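Local coordinates for exported protein (Bacteroides fragilis, PDB 4JX0), which is of unknown function but joins a BT_3987-like (DUF1735) N-terminal domain to a C-terminal F5/F8 type C domain that binds magnesium, at residues K75-D80 and E155-A160; C110-G115 and V126-K131; K193-K198 and L228-P233. All blocks are in the same frame, centred on the assembly; numbering follows the deposited sequence.

Contact 1. Residues K75-D80 and E155-A160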
ATOM      1  N   LYS A  75     -14.047   8.940 -31.808  1.00 36.81           N
ATOM      2  CA  LYS A  75     -13.588   9.181 -33.179  1.00 37.21           C
ATOM      3  C   LYS A  75     -12.780  10.476 -33.205  1.00 41.57           C
ATOM      4  O   LYS A  75     -13.090  11.361 -32.412  1.00 40.71           O
ATOM      5  CB  LYS A  75     -14.835   9.282 -34.090  1.00 39.92           C
ATOM      6  CG  LYS A  75     -14.554   9.346 -35.580  1.00 51.77           C
ATOM      7  CD  LYS A  75     -15.762   8.937 -36.443  1.00 60.57           C
ATOM      8  CE  LYS A  75     -17.063   9.626 -36.097  1.00 71.98           C
ATOM      9  NZ  LYS A  75     -18.064   9.523 -37.200  1.00 83.95           N
ATOM     10  N   PRO A  76     -11.756  10.660 -34.065  1.00 38.87           N
ATOM     11  CA  PRO A  76     -11.019  11.933 -34.042  1.00 38.22           C
ATOM     12  C   PRO A  76     -11.938  13.102 -34.359  1.00 42.88           C
ATOM     13  O   PRO A  76     -12.771  13.001 -35.263  1.00 44.32           O
ATOM     14  CB  PRO A  76      -9.938  11.739 -35.105  1.00 40.53           C
ATOM     15  CG  PRO A  76      -9.820  10.270 -35.268  1.00 45.54           C
ATOM     16  CD  PRO A  76     -11.205   9.753 -35.088  1.00 41.08           C
ATOM     17  N   TYR A  77     -11.830  14.181 -33.568  1.00 38.07           N
ATOM     18  CA  TYR A  77     -12.696  15.355 -33.678  1.00 36.35           C
ATOM     19  C   TYR A  77     -11.963  16.504 -34.409  1.00 40.55           C
ATOM     20  O   TYR A  77     -10.740  16.624 -34.321  1.00 39.08           O
ATOM     21  CB  TYR A  77     -13.155  15.765 -32.272  1.00 35.30           C
ATOM     22  CG  TYR A  77     -14.345  16.690 -32.255  1.00 35.21           C
ATOM     23  CD1 TYR A  77     -15.607  16.240 -32.625  1.00 36.72           C
ATOM     24  CD2 TYR A  77     -14.235  17.988 -31.772  1.00 35.38           C
ATOM     25  CE1 TYR A  77     -16.713  17.088 -32.601  1.00 35.93           C
ATOM     26  CE2 TYR A  77     -15.334  18.841 -31.730  1.00 35.87           C
ATOM     27  CZ  TYR A  77     -16.574  18.384 -32.134  1.00 41.17           C
ATOM     28  OH  TYR A  77     -17.630  19.256 -32.134  1.00 41.01           O
ATOM     29  N   LYS A  78     -12.743  17.322 -35.147  1.00 37.60           N
ATOM     30  CA  LYS A  78     -12.282  18.438 -35.985  1.00 37.66           C
ATOM     31  C   LYS A  78     -11.471  19.535 -35.253  1.00 42.67           C
ATOM     32  O   LYS A  78     -10.655  20.191 -35.895  1.00 42.93           O
ATOM     33  CB  LYS A  78     -13.492  19.111 -36.675  1.00 39.54           C
ATOM     34  CG  LYS A  78     -14.415  19.905 -35.739  1.00 44.84           C
ATOM     35  CD  LYS A  78     -15.801  20.117 -36.340  1.00 48.58           C
ATOM     36  CE  LYS A  78     -16.718  20.894 -35.424  1.00 59.73           C
ATOM     37  NZ  LYS A  78     -18.111  20.973 -35.958  1.00 66.79           N
ATOM     38  N   GLU A  79     -11.716  19.761 -33.953  1.00 39.73           N
ATOM     39  CA  GLU A  79     -11.050  20.811 -33.169  1.00 39.85           C
ATOM     40  C   GLU A  79     -10.593  20.276 -31.795  1.00 43.55           C
ATOM     41  O   GLU A  79     -10.919  19.148 -31.427  1.00 41.70           O
ATOM     42  CB  GLU A  79     -11.986  22.031 -33.007  1.00 41.03           C
ATOM     43  CG  GLU A  79     -13.347  21.730 -32.394  1.00 53.52           C
ATOM     44  CD  GLU A  79     -14.381  22.843 -32.444  1.00 78.49           C
ATOM     45  OE1 GLU A  79     -14.071  23.939 -32.964  1.00 81.49           O
ATOM     46  OE2 GLU A  79     -15.514  22.610 -31.963  1.00 69.46           O
ATOM     47  N   ASP A  80      -9.791  21.071 -31.066  1.00 41.37           N
ATOM     48  CA  ASP A  80      -9.278  20.681 -29.744  1.00 40.83           C
ATOM     49  C   ASP A  80     -10.411  20.684 -28.719  1.00 43.86           C
ATOM     50  O   ASP A  80     -11.241  21.594 -28.752  1.00 43.62           O
ATOM     51  CB  ASP A  80      -8.154  21.629 -29.267  1.00 42.68           C
ATOM     52  CG  ASP A  80      -6.891  21.651 -30.113  1.00 56.02           C
ATOM     53  OD1 ASP A  80      -6.801  20.853 -31.077  1.00 56.34           O
ATOM     54  OD2 ASP A  80      -5.987  22.461 -29.808  1.00 65.51           O
ATOM     55  N   GLU A 155     -19.995  20.952 -31.178  1.00 38.82           N
ATOM     56  CA  GLU A 155     -21.147  20.386 -31.899  1.00 37.34           C
ATOM     57  C   GLU A 155     -20.991  18.879 -32.171  1.00 38.16           C
ATOM     58  O   GLU A 155     -19.930  18.443 -32.600  1.00 37.56           O
ATOM     59  CB  GLU A 155     -21.381  21.129 -33.227  1.00 38.87           C
ATOM     60  CG  GLU A 155     -21.615  22.624 -33.057  1.00 48.61           C
ATOM     61  CD  GLU A 155     -22.120  23.364 -34.283  1.00 66.24           C
ATOM     62  OE1 GLU A 155     -22.289  22.733 -35.352  1.00 62.77           O
ATOM     63  OE2 GLU A 155     -22.417  24.573 -34.151  1.00 59.55           O
ATOM     64  N   HIS A 156     -22.072  18.097 -31.955  1.00 33.32           N
ATOM     65  CA  HIS A 156     -22.110  16.641 -32.152  1.00 32.43           C
ATOM     66  C   HIS A 156     -21.017  15.956 -31.327  1.00 36.11           C
ATOM     67  O   HIS A 156     -20.299  15.090 -31.819  1.00 35.26           O
ATOM     68  CB  HIS A 156     -22.013  16.265 -33.639  1.00 32.93           C
ATOM     69  CG  HIS A 156     -23.196  16.710 -34.434  1.00 35.78           C
ATOM     70  ND1 HIS A 156     -24.225  15.843 -34.740  1.00 37.61           N
ATOM     71  CD2 HIS A 156     -23.478  17.924 -34.955  1.00 36.95           C
ATOM     72  CE1 HIS A 156     -25.105  16.553 -35.426  1.00 36.94           C
ATOM     73  NE2 HIS A 156     -24.699  17.813 -35.571  1.00 37.02           N
ATOM     74  N   LEU A 157     -20.907  16.377 -30.062  1.00 32.71           N
ATOM     75  CA  LEU A 157     -19.944  15.871 -29.096  1.00 32.10           C
ATOM     76  C   LEU A 157     -20.562  15.936 -27.712  1.00 37.83           C
ATOM     77  O   LEU A 157     -21.199  16.938 -27.384  1.00 38.29           O
ATOM     78  CB  LEU A 157     -18.657  16.707 -29.139  1.00 31.44           C
ATOM     79  CG  LEU A 157     -17.477  16.177 -28.320  1.00 35.10           C
ATOM     80  CD1 LEU A 157     -16.832  14.982 -28.992  1.00 35.28           C
ATOM     81  CD2 LEU A 157     -16.460  17.257 -28.097  1.00 35.46           C
ATOM     82  N   ALA A 158     -20.365  14.892 -26.898  1.00 34.62           N
ATOM     83  CA  ALA A 158     -20.914  14.855 -25.550  1.00 34.65           C
ATOM     84  C   ALA A 158     -20.142  13.912 -24.642  1.00 40.33           C
ATOM     85  O   ALA A 158     -19.439  13.024 -25.121  1.00 39.39           O
ATOM     86  CB  ALA A 158     -22.359  14.416 -25.616  1.00 35.58           C
ATOM     87  N   ILE A 159     -20.287  14.094 -23.322  1.00 38.67           N
ATOM     88  CA  ILE A 159     -19.689  13.182 -22.356  1.00 39.29           C
ATOM     89  C   ILE A 159     -20.614  11.964 -22.319  1.00 45.00           C
ATOM     90  O   ILE A 159     -21.832  12.144 -22.264  1.00 44.75           O
ATOM     91  CB  ILE A 159     -19.486  13.842 -20.967  1.00 42.33           C
ATOM     92  CG1 ILE A 159     -18.418  14.955 -21.043  1.00 42.89           C
ATOM     93  CG2 ILE A 159     -19.084  12.795 -19.918  1.00 42.96           C
ATOM     94  CD1 ILE A 159     -18.656  16.057 -20.085  1.00 53.55           C
ATOM     95  N   ALA A 160     -20.057  10.736 -22.392  1.00 42.65           N
ATOM     96  CA  ALA A 160     -20.867   9.511 -22.405  1.00 43.59           C
ATOM     97  C   ALA A 160     -21.727   9.378 -21.141  1.00 50.83           C
ATOM     98  O   ALA A 160     -21.359   9.890 -20.079  1.00 50.83           O
ATOM     99  CB  ALA A 160     -19.976   8.290 -22.553  1.00 44.19           C
TER
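Y77 and L157 point their side chains at each other across this contact, the leucine arriving over the tyrosine ring. L157 CD2 makes a CH-pi contact, 4.2 Å from the centroid of the Y77 ring and only 14° off its normal. The second methyl branch lies over the same face, with L157 CD1 4.0 Å from Y77 CD1, so both branches of the fork rest on that one face. From the opposite face comes the aliphatic part of K78, its CG above the rim, and the ring is thus held between its own neighbour and the partner segment.

At the edge the contact turns polar. Y77 reaches out with CG anti to the backbone N (chi1 -163°), which carries the phenol past L157 to the backbone of E155. Its OH donates to E155 O, and that oxygen lies near the ring plane; the modelled separation is very short, and at 2.9 Å resolution its exact length is doubtful. E79 O sits at another part of the ring edge, also in plane.

The acidic and basic ends keep a looser relation. K78 NZ stands 4.6 Å from E155 OE1, too far for a salt bridge, while K78 NZ approaches E155 CB at 4.3 Å. H156 turns its imidazole to other work: its ND1 is hydrogen-bonded to F34 O. L157 also packs on V38 of strand 36-41 and M150 of strand 142-150, and Y77 touches D36.

The loop between strands 66-73 and 81-87 is therefore fastened to the residues leading into edge strand 157-159 chiefly by a buried tyrosine, which offers a greasy face to L157 and a hydroxyl to a main-chain carbonyl, with E79 OE2 bonded to H154 ND1 close by. Lysine and glutamate at the rim probably add a mild, solvent-screened attraction.

Contact 2. Residues C110-G115 and V126-K131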
ATOM      1  N   CYS A 110      -7.605  18.571  -2.821  1.00 49.11           N
ATOM      2  CA  CYS A 110      -7.569  18.106  -4.221  1.00 48.57           C
ATOM      3  C   CYS A 110      -7.052  19.215  -5.129  1.00 52.19           C
ATOM      4  O   CYS A 110      -7.445  20.370  -4.965  1.00 52.64           O
ATOM      5  CB  CYS A 110      -8.948  17.654  -4.700  1.00 49.31           C
ATOM      6  SG  CYS A 110      -9.676  16.315  -3.731  1.00 53.55           S
ATOM      7  N   THR A 111      -6.256  18.859  -6.138  1.00 47.57           N
ATOM      8  CA  THR A 111      -5.792  19.793  -7.164  1.00 47.22           C
ATOM      9  C   THR A 111      -5.974  19.090  -8.511  1.00 48.93           C
ATOM     10  O   THR A 111      -5.332  18.068  -8.764  1.00 48.05           O
ATOM     11  CB  THR A 111      -4.368  20.264  -6.885  1.00 56.62           C
ATOM     12  OG1 THR A 111      -4.333  20.861  -5.586  1.00 62.47           O
ATOM     13  CG2 THR A 111      -3.876  21.262  -7.923  1.00 52.41           C
ATOM     14  N   PHE A 112      -6.889  19.613  -9.344  1.00 43.52           N
ATOM     15  CA  PHE A 112      -7.222  19.038 -10.642  1.00 41.80           C
ATOM     16  C   PHE A 112      -6.494  19.742 -11.782  1.00 45.54           C
ATOM     17  O   PHE A 112      -6.657  20.948 -11.961  1.00 46.36           O
ATOM     18  CB  PHE A 112      -8.729  19.102 -10.884  1.00 43.04           C
ATOM     19  CG  PHE A 112      -9.509  18.237  -9.932  1.00 43.76           C
ATOM     20  CD1 PHE A 112      -9.625  16.876 -10.147  1.00 45.72           C
ATOM     21  CD2 PHE A 112     -10.140  18.788  -8.824  1.00 46.22           C
ATOM     22  CE1 PHE A 112     -10.382  16.084  -9.291  1.00 46.40           C
ATOM     23  CE2 PHE A 112     -10.891  17.992  -7.965  1.00 48.84           C
ATOM     24  CZ  PHE A 112     -10.999  16.644  -8.198  1.00 46.12           C
ATOM     25  N   GLU A 113      -5.712  18.977 -12.558  1.00 40.58           N
ATOM     26  CA  GLU A 113      -4.975  19.445 -13.731  1.00 39.81           C
ATOM     27  C   GLU A 113      -5.735  18.969 -14.966  1.00 41.50           C
ATOM     28  O   GLU A 113      -6.037  17.781 -15.076  1.00 39.54           O
ATOM     29  CB  GLU A 113      -3.545  18.884 -13.705  1.00 41.43           C
ATOM     30  CG  GLU A 113      -2.554  19.572 -14.627  1.00 53.74           C
ATOM     31  CD  GLU A 113      -1.268  18.782 -14.792  1.00 82.62           C
ATOM     32  OE1 GLU A 113      -0.476  18.726 -13.823  1.00 86.96           O
ATOM     33  OE2 GLU A 113      -1.077  18.171 -15.868  1.00 75.01           O
ATOM     34  N   GLY A 114      -6.074  19.896 -15.855  1.00 38.14           N
ATOM     35  CA  GLY A 114      -6.828  19.591 -17.066  1.00 37.14           C
ATOM     36  C   GLY A 114      -6.009  18.936 -18.159  1.00 39.07           C
ATOM     37  O   GLY A 114      -4.790  18.792 -18.034  1.00 37.66           O
ATOM     38  N   GLY A 115      -6.710  18.536 -19.218  1.00 35.76           N
ATOM     39  CA  GLY A 115      -6.146  17.900 -20.404  1.00 35.74           C
ATOM     40  C   GLY A 115      -6.766  18.465 -21.668  1.00 40.51           C
ATOM     41  O   GLY A 115      -7.795  19.145 -21.607  1.00 40.32           O
ATOM     42  N   VAL A 126      -5.920  13.535 -17.540  1.00 36.17           N
ATOM     43  CA  VAL A 126      -6.334  14.552 -16.579  1.00 35.81           C
ATOM     44  C   VAL A 126      -5.798  14.076 -15.228  1.00 42.34           C
ATOM     45  O   VAL A 126      -5.840  12.876 -14.951  1.00 42.63           O
ATOM     46  CB  VAL A 126      -7.852  14.826 -16.594  1.00 38.65           C
ATOM     47  CG1 VAL A 126      -8.256  15.500 -17.896  1.00 38.46           C
ATOM     48  CG2 VAL A 126      -8.659  13.557 -16.383  1.00 38.26           C
ATOM     49  N   LYS A 127      -5.205  14.978 -14.440  1.00 39.84           N
ATOM     50  CA  LYS A 127      -4.532  14.625 -13.188  1.00 39.80           C
ATOM     51  C   LYS A 127      -5.280  15.113 -11.951  1.00 45.22           C
ATOM     52  O   LYS A 127      -5.823  16.213 -11.951  1.00 44.96           O
ATOM     53  CB  LYS A 127      -3.113  15.231 -13.187  1.00 41.69           C
ATOM     54  CG  LYS A 127      -2.044  14.313 -12.621  1.00 49.13           C
ATOM     55  CD  LYS A 127      -0.713  15.040 -12.393  1.00 56.13           C
ATOM     56  CE  LYS A 127       0.036  15.389 -13.664  1.00 63.86           C
ATOM     57  NZ  LYS A 127       1.255  16.189 -13.386  1.00 71.07           N
ATOM     58  N   LEU A 128      -5.262  14.293 -10.888  1.00 42.18           N
ATOM     59  CA  LEU A 128      -5.807  14.608  -9.571  1.00 41.79           C
ATOM     60  C   LEU A 128      -4.661  14.472  -8.616  1.00 45.14           C
ATOM     61  O   LEU A 128      -4.123  13.377  -8.485  1.00 43.80           O
ATOM     62  CB  LEU A 128      -6.959  13.665  -9.201  1.00 41.68           C
ATOM     63  CG  LEU A 128      -7.408  13.637  -7.727  1.00 46.76           C
ATOM     64  CD1 LEU A 128      -7.652  15.039  -7.163  1.00 47.40           C
ATOM     65  CD2 LEU A 128      -8.643  12.796  -7.566  1.00 49.90           C
ATOM     66  N   THR A 129      -4.257  15.572  -7.984  1.00 43.02           N
ATOM     67  CA  THR A 129      -3.144  15.568  -7.046  1.00 43.52           C
ATOM     68  C   THR A 129      -3.671  15.813  -5.632  1.00 47.19           C
ATOM     69  O   THR A 129      -4.404  16.779  -5.407  1.00 46.38           O
ATOM     70  CB  THR A 129      -2.101  16.603  -7.470  1.00 55.02           C
ATOM     71  OG1 THR A 129      -1.767  16.381  -8.845  1.00 57.61           O
ATOM     72  CG2 THR A 129      -0.844  16.558  -6.607  1.00 52.31           C
ATOM     73  N   LEU A 130      -3.283  14.930  -4.689  1.00 43.93           N
ATOM     74  CA  LEU A 130      -3.664  15.004  -3.275  1.00 44.17           C
ATOM     75  C   LEU A 130      -2.573  15.749  -2.510  1.00 48.27           C
ATOM     76  O   LEU A 130      -1.437  15.281  -2.484  1.00 48.60           O
ATOM     77  CB  LEU A 130      -3.863  13.590  -2.696  1.00 44.04           C
ATOM     78  CG  LEU A 130      -5.203  12.921  -2.993  1.00 49.02           C
ATOM     79  CD1 LEU A 130      -5.499  12.888  -4.475  1.00 49.32           C
ATOM     80  CD2 LEU A 130      -5.224  11.520  -2.444  1.00 51.35           C
ATOM     81  N   LYS A 131      -2.892  16.898  -1.905  1.00 44.27           N
ATOM     82  CA  LYS A 131      -1.900  17.701  -1.181  1.00 44.29           C
ATOM     83  C   LYS A 131      -2.254  17.871   0.304  1.00 48.11           C
ATOM     84  O   LYS A 131      -3.415  17.741   0.684  1.00 47.76           O
ATOM     85  CB  LYS A 131      -1.749  19.089  -1.843  1.00 47.02           C
ATOM     86  CG  LYS A 131      -3.026  19.936  -1.912  1.00 54.55           C
ATOM     87  CD  LYS A 131      -2.716  21.389  -2.242  1.00 61.64           C
ATOM     88  CE  LYS A 131      -3.935  22.269  -2.152  1.00 71.52           C
ATOM     89  NZ  LYS A 131      -3.611  23.685  -2.454  1.00 82.09           N
TER
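The F112 ring carries L128 over one face: methyl CD1 of L128 lies 4.0 Å from the ring centroid, 27° off the normal, in a CH-pi contact displaced toward CE1. K127 O approaches the ring obliquely. The other flat group, the carboxylate of E113, is met at OE1 on its syn side by K127 NZ, which sits 25° out of the carboxylate plane; this salt bridge measures 3.1 Å from E113 OE1 to K127 NZ.

These two pairs mark the opposite faces of an antiparallel hairpin. F112 and L128 form a non-hydrogen-bonded pair whose side chains run side by side. L128 CD1 also reaches C110 CB at 3.8 Å, so one methyl bridges two residues of the facing strand. On the other face E113 and K127 form a hydrogen-bonded pair, with E113 N to K127 O at 2.8 Å and a return bond from K127 N to E113 O; T111 and T129 repeat the pattern. The E113 chain is extended, whereas K127 bends at chi3 (-72°), which brings its ammonium over to the carboxylate. The same NZ has a weak, long ion pair with E66. Farther along, K131 passes its CE at 3.7 Å from T111 OG1, crossing at about a right angle.

Inward, C110, F112 and L128 meet M144 and I146 of strand 142-150. The hairpin is thus amphipathic: an apolar face packs into the N-terminal domain, and a charged, threonine-bearing face looks outward, where solvent would be expected to weaken the E113-K127 attraction.

Contact 3. Residues K193-K198 and L228-P233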
ATOM      1  N   LYS A 193      17.176 -18.299  25.031  1.00 31.61           N
ATOM      2  CA  LYS A 193      16.870 -19.583  25.662  1.00 32.41           C
ATOM      3  C   LYS A 193      15.434 -19.611  26.162  1.00 39.90           C
ATOM      4  O   LYS A 193      14.728 -20.609  25.991  1.00 41.00           O
ATOM      5  CB  LYS A 193      17.824 -19.860  26.835  1.00 34.28           C
ATOM      6  CG  LYS A 193      17.658 -21.271  27.414  1.00 53.29           C
ATOM      7  CD  LYS A 193      18.660 -21.597  28.513  1.00 66.63           C
ATOM      8  CE  LYS A 193      18.493 -23.015  29.017  1.00 82.58           C
ATOM      9  NZ  LYS A 193      19.508 -23.363  30.046  1.00 93.53           N
ATOM     10  N   GLU A 194      15.021 -18.512  26.787  1.00 37.31           N
ATOM     11  CA  GLU A 194      13.686 -18.355  27.369  1.00 38.13           C
ATOM     12  C   GLU A 194      12.594 -17.984  26.335  1.00 41.39           C
ATOM     13  O   GLU A 194      11.413 -17.998  26.686  1.00 42.07           O
ATOM     14  CB  GLU A 194      13.728 -17.292  28.484  1.00 40.30           C
ATOM     15  CG  GLU A 194      14.072 -15.874  28.029  1.00 52.88           C
ATOM     16  CD  GLU A 194      15.431 -15.393  28.497  1.00 76.05           C
ATOM     17  OE1 GLU A 194      16.453 -15.916  27.991  1.00 57.23           O
ATOM     18  OE2 GLU A 194      15.470 -14.498  29.373  1.00 70.49           O
ATOM     19  N   ILE A 195      12.974 -17.628  25.087  1.00 36.75           N
ATOM     20  CA  ILE A 195      12.018 -17.253  24.039  1.00 35.73           C
ATOM     21  C   ILE A 195      11.327 -18.506  23.472  1.00 39.49           C
ATOM     22  O   ILE A 195      11.961 -19.546  23.312  1.00 39.08           O
ATOM     23  CB  ILE A 195      12.724 -16.441  22.914  1.00 37.89           C
ATOM     24  CG1 ILE A 195      13.202 -15.085  23.456  1.00 38.09           C
ATOM     25  CG2 ILE A 195      11.798 -16.251  21.691  1.00 39.29           C
ATOM     26  CD1 ILE A 195      13.949 -14.224  22.443  1.00 43.53           C
ATOM     27  N   SER A 196      10.030 -18.381  23.152  1.00 36.45           N
ATOM     28  CA  SER A 196       9.214 -19.420  22.516  1.00 36.37           C
ATOM     29  C   SER A 196       8.795 -18.880  21.149  1.00 39.40           C
ATOM     30  O   SER A 196       8.743 -17.659  20.968  1.00 38.54           O
ATOM     31  CB  SER A 196       7.996 -19.778  23.374  1.00 40.62           C
ATOM     32  OG  SER A 196       8.177 -19.460  24.745  1.00 50.87           O
ATOM     33  N   PHE A 197       8.523 -19.769  20.184  1.00 35.12           N
ATOM     34  CA  PHE A 197       8.156 -19.365  18.830  1.00 33.64           C
ATOM     35  C   PHE A 197       6.883 -20.036  18.355  1.00 39.31           C
ATOM     36  O   PHE A 197       6.627 -21.198  18.675  1.00 39.83           O
ATOM     37  CB  PHE A 197       9.279 -19.709  17.854  1.00 34.10           C
ATOM     38  CG  PHE A 197      10.614 -19.099  18.190  1.00 34.10           C
ATOM     39  CD1 PHE A 197      11.520 -19.776  18.992  1.00 35.78           C
ATOM     40  CD2 PHE A 197      10.978 -17.864  17.683  1.00 36.14           C
ATOM     41  CE1 PHE A 197      12.758 -19.218  19.299  1.00 37.96           C
ATOM     42  CE2 PHE A 197      12.212 -17.299  18.005  1.00 36.67           C
ATOM     43  CZ  PHE A 197      13.092 -17.979  18.815  1.00 35.69           C
ATOM     44  N   LYS A 198       6.103 -19.306  17.552  1.00 36.16           N
ATOM     45  CA  LYS A 198       4.881 -19.806  16.932  1.00 36.57           C
ATOM     46  C   LYS A 198       4.888 -19.375  15.476  1.00 41.11           C
ATOM     47  O   LYS A 198       5.425 -18.315  15.149  1.00 41.53           O
ATOM     48  CB  LYS A 198       3.622 -19.311  17.670  1.00 39.44           C
ATOM     49  CG  LYS A 198       3.354 -20.085  18.954  1.00 64.75           C
ATOM     50  CD  LYS A 198       2.068 -19.658  19.672  1.00 80.62           C
ATOM     51  CE  LYS A 198       0.852 -20.447  19.233  1.00 97.73           C
ATOM     52  NZ  LYS A 198      -0.367 -20.080  20.006  1.00107.33           N
ATOM     53  N   LEU A 228       6.183 -15.240  11.673  1.00 31.44           N
ATOM     54  CA  LEU A 228       7.009 -15.795  12.739  1.00 29.98           C
ATOM     55  C   LEU A 228       6.777 -14.977  13.991  1.00 33.08           C
ATOM     56  O   LEU A 228       7.102 -13.789  13.983  1.00 31.93           O
ATOM     57  CB  LEU A 228       8.486 -15.766  12.332  1.00 28.89           C
ATOM     58  CG  LEU A 228       9.518 -16.136  13.406  1.00 31.73           C
ATOM     59  CD1 LEU A 228       9.302 -17.555  13.928  1.00 31.16           C
ATOM     60  CD2 LEU A 228      10.915 -15.971  12.871  1.00 32.76           C
ATOM     61  N   THR A 229       6.211 -15.589  15.054  1.00 29.90           N
ATOM     62  CA  THR A 229       5.940 -14.891  16.310  1.00 30.05           C
ATOM     63  C   THR A 229       6.991 -15.235  17.347  1.00 34.88           C
ATOM     64  O   THR A 229       7.309 -16.401  17.533  1.00 34.60           O
ATOM     65  CB  THR A 229       4.544 -15.217  16.853  1.00 38.71           C
ATOM     66  OG1 THR A 229       3.599 -15.157  15.796  1.00 39.27           O
ATOM     67  CG2 THR A 229       4.102 -14.255  17.943  1.00 38.71           C
ATOM     68  N   ILE A 230       7.516 -14.210  18.025  1.00 32.45           N
ATOM     69  CA  ILE A 230       8.489 -14.317  19.113  1.00 32.66           C
ATOM     70  C   ILE A 230       7.685 -14.110  20.371  1.00 38.35           C
ATOM     71  O   ILE A 230       7.053 -13.064  20.491  1.00 38.57           O
ATOM     72  CB  ILE A 230       9.633 -13.256  18.966  1.00 35.15           C
ATOM     73  CG1 ILE A 230      10.697 -13.708  17.949  1.00 35.68           C
ATOM     74  CG2 ILE A 230      10.295 -12.952  20.318  1.00 34.38           C
ATOM     75  CD1 ILE A 230      10.199 -13.941  16.584  1.00 44.59           C
ATOM     76  N   ILE A 231       7.692 -15.074  21.302  1.00 35.45           N
ATOM     77  CA  ILE A 231       6.927 -14.959  22.541  1.00 35.70           C
ATOM     78  C   ILE A 231       7.900 -14.887  23.707  1.00 40.33           C
ATOM     79  O   ILE A 231       8.644 -15.838  23.936  1.00 39.06           O
ATOM     80  CB  ILE A 231       5.932 -16.140  22.679  1.00 39.15           C
ATOM     81  CG1 ILE A 231       4.994 -16.229  21.450  1.00 39.19           C
ATOM     82  CG2 ILE A 231       5.105 -16.004  23.961  1.00 40.44           C
ATOM     83  CD1 ILE A 231       4.537 -17.566  21.147  1.00 43.62           C
ATOM     84  N   LEU A 232       7.882 -13.764  24.447  1.00 38.97           N
ATOM     85  CA  LEU A 232       8.745 -13.563  25.612  1.00 39.57           C
ATOM     86  C   LEU A 232       8.082 -14.148  26.864  1.00 46.67           C
ATOM     87  O   LEU A 232       6.850 -14.216  26.907  1.00 47.19           O
ATOM     88  CB  LEU A 232       9.020 -12.068  25.837  1.00 39.16           C
ATOM     89  CG  LEU A 232       9.507 -11.272  24.632  1.00 42.44           C
ATOM     90  CD1 LEU A 232       9.702  -9.822  24.997  1.00 42.69           C
ATOM     91  CD2 LEU A 232      10.801 -11.847  24.075  1.00 43.28           C
ATOM     92  N   PRO A 233       8.849 -14.537  27.907  1.00 44.35           N
ATOM     93  CA  PRO A 233       8.212 -15.070  29.132  1.00 45.61           C
ATOM     94  C   PRO A 233       7.349 -14.040  29.873  1.00 52.83           C
ATOM     95  O   PRO A 233       6.303 -14.399  30.426  1.00 53.50           O
ATOM     96  CB  PRO A 233       9.398 -15.502  29.999  1.00 46.90           C
ATOM     97  CG  PRO A 233      10.569 -15.481  29.116  1.00 50.27           C
ATOM     98  CD  PRO A 233      10.317 -14.509  28.037  1.00 45.24           C
TER
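Strands 196-198 and 228-232 run antiparallel, their N-to-C directions 150° apart, joined by two hydrogen-bonded pairs, S196 with I231 and K198 with T229. S196 N points almost straight at I231 O (3.0 Å, 175° at the hydrogen).

Between these rungs F197 and I230 lie side by side, with F197 CE2 3.9 Å from I230 CG1. L228 comes to the same ring through CD1, which is 4.1 Å from F197 CD2, and I195 CG2 lies above one ring face, toward the rim. That methyl also touches I230 CG2 at 3.9 Å, while the I195 and L232 side chains lie side by side, pointing the same way, and meet at CG1 and CD2.

On the face opposite F197, I231 CD1 lies 3.5 Å from K198 CG, and the lysine then bends away at chi3 (90°). At the corner, P233 CG packs on E194 CG at 3.7 Å; the E194 carboxylate is salt-bridged to R320, and T229 OG1 accepts from R298 NE.

F197 also packs on L209 and N210, and its side chain is about 7 Å from that of magnesium ligand E315. F197, backed by I195, L228 and I230, is consistent with an apolar neighbour to the metal site rather than a part of it.

In the fold
From the N terminus, strand 66-73 leads into residues 75-80, which open contact 1. Before the chain returns at 155-160 it forms strand 81-87 and the hairpin of contact 2, a short local loop nested wholly within the longer one. Both reach the same mixed sheet of the N-terminal domain: contact 2 joins two neighbouring interior strands, and contact 1 ties a loop to an outermost strand, their centres 23 Å apart. Only after contact 1 has closed does contact 3 begin. It pairs an edge strand with its neighbour in the C-terminal five-stranded sheet, its centre 66 Å from that of contact 1, on the opposite side of the chain's centre.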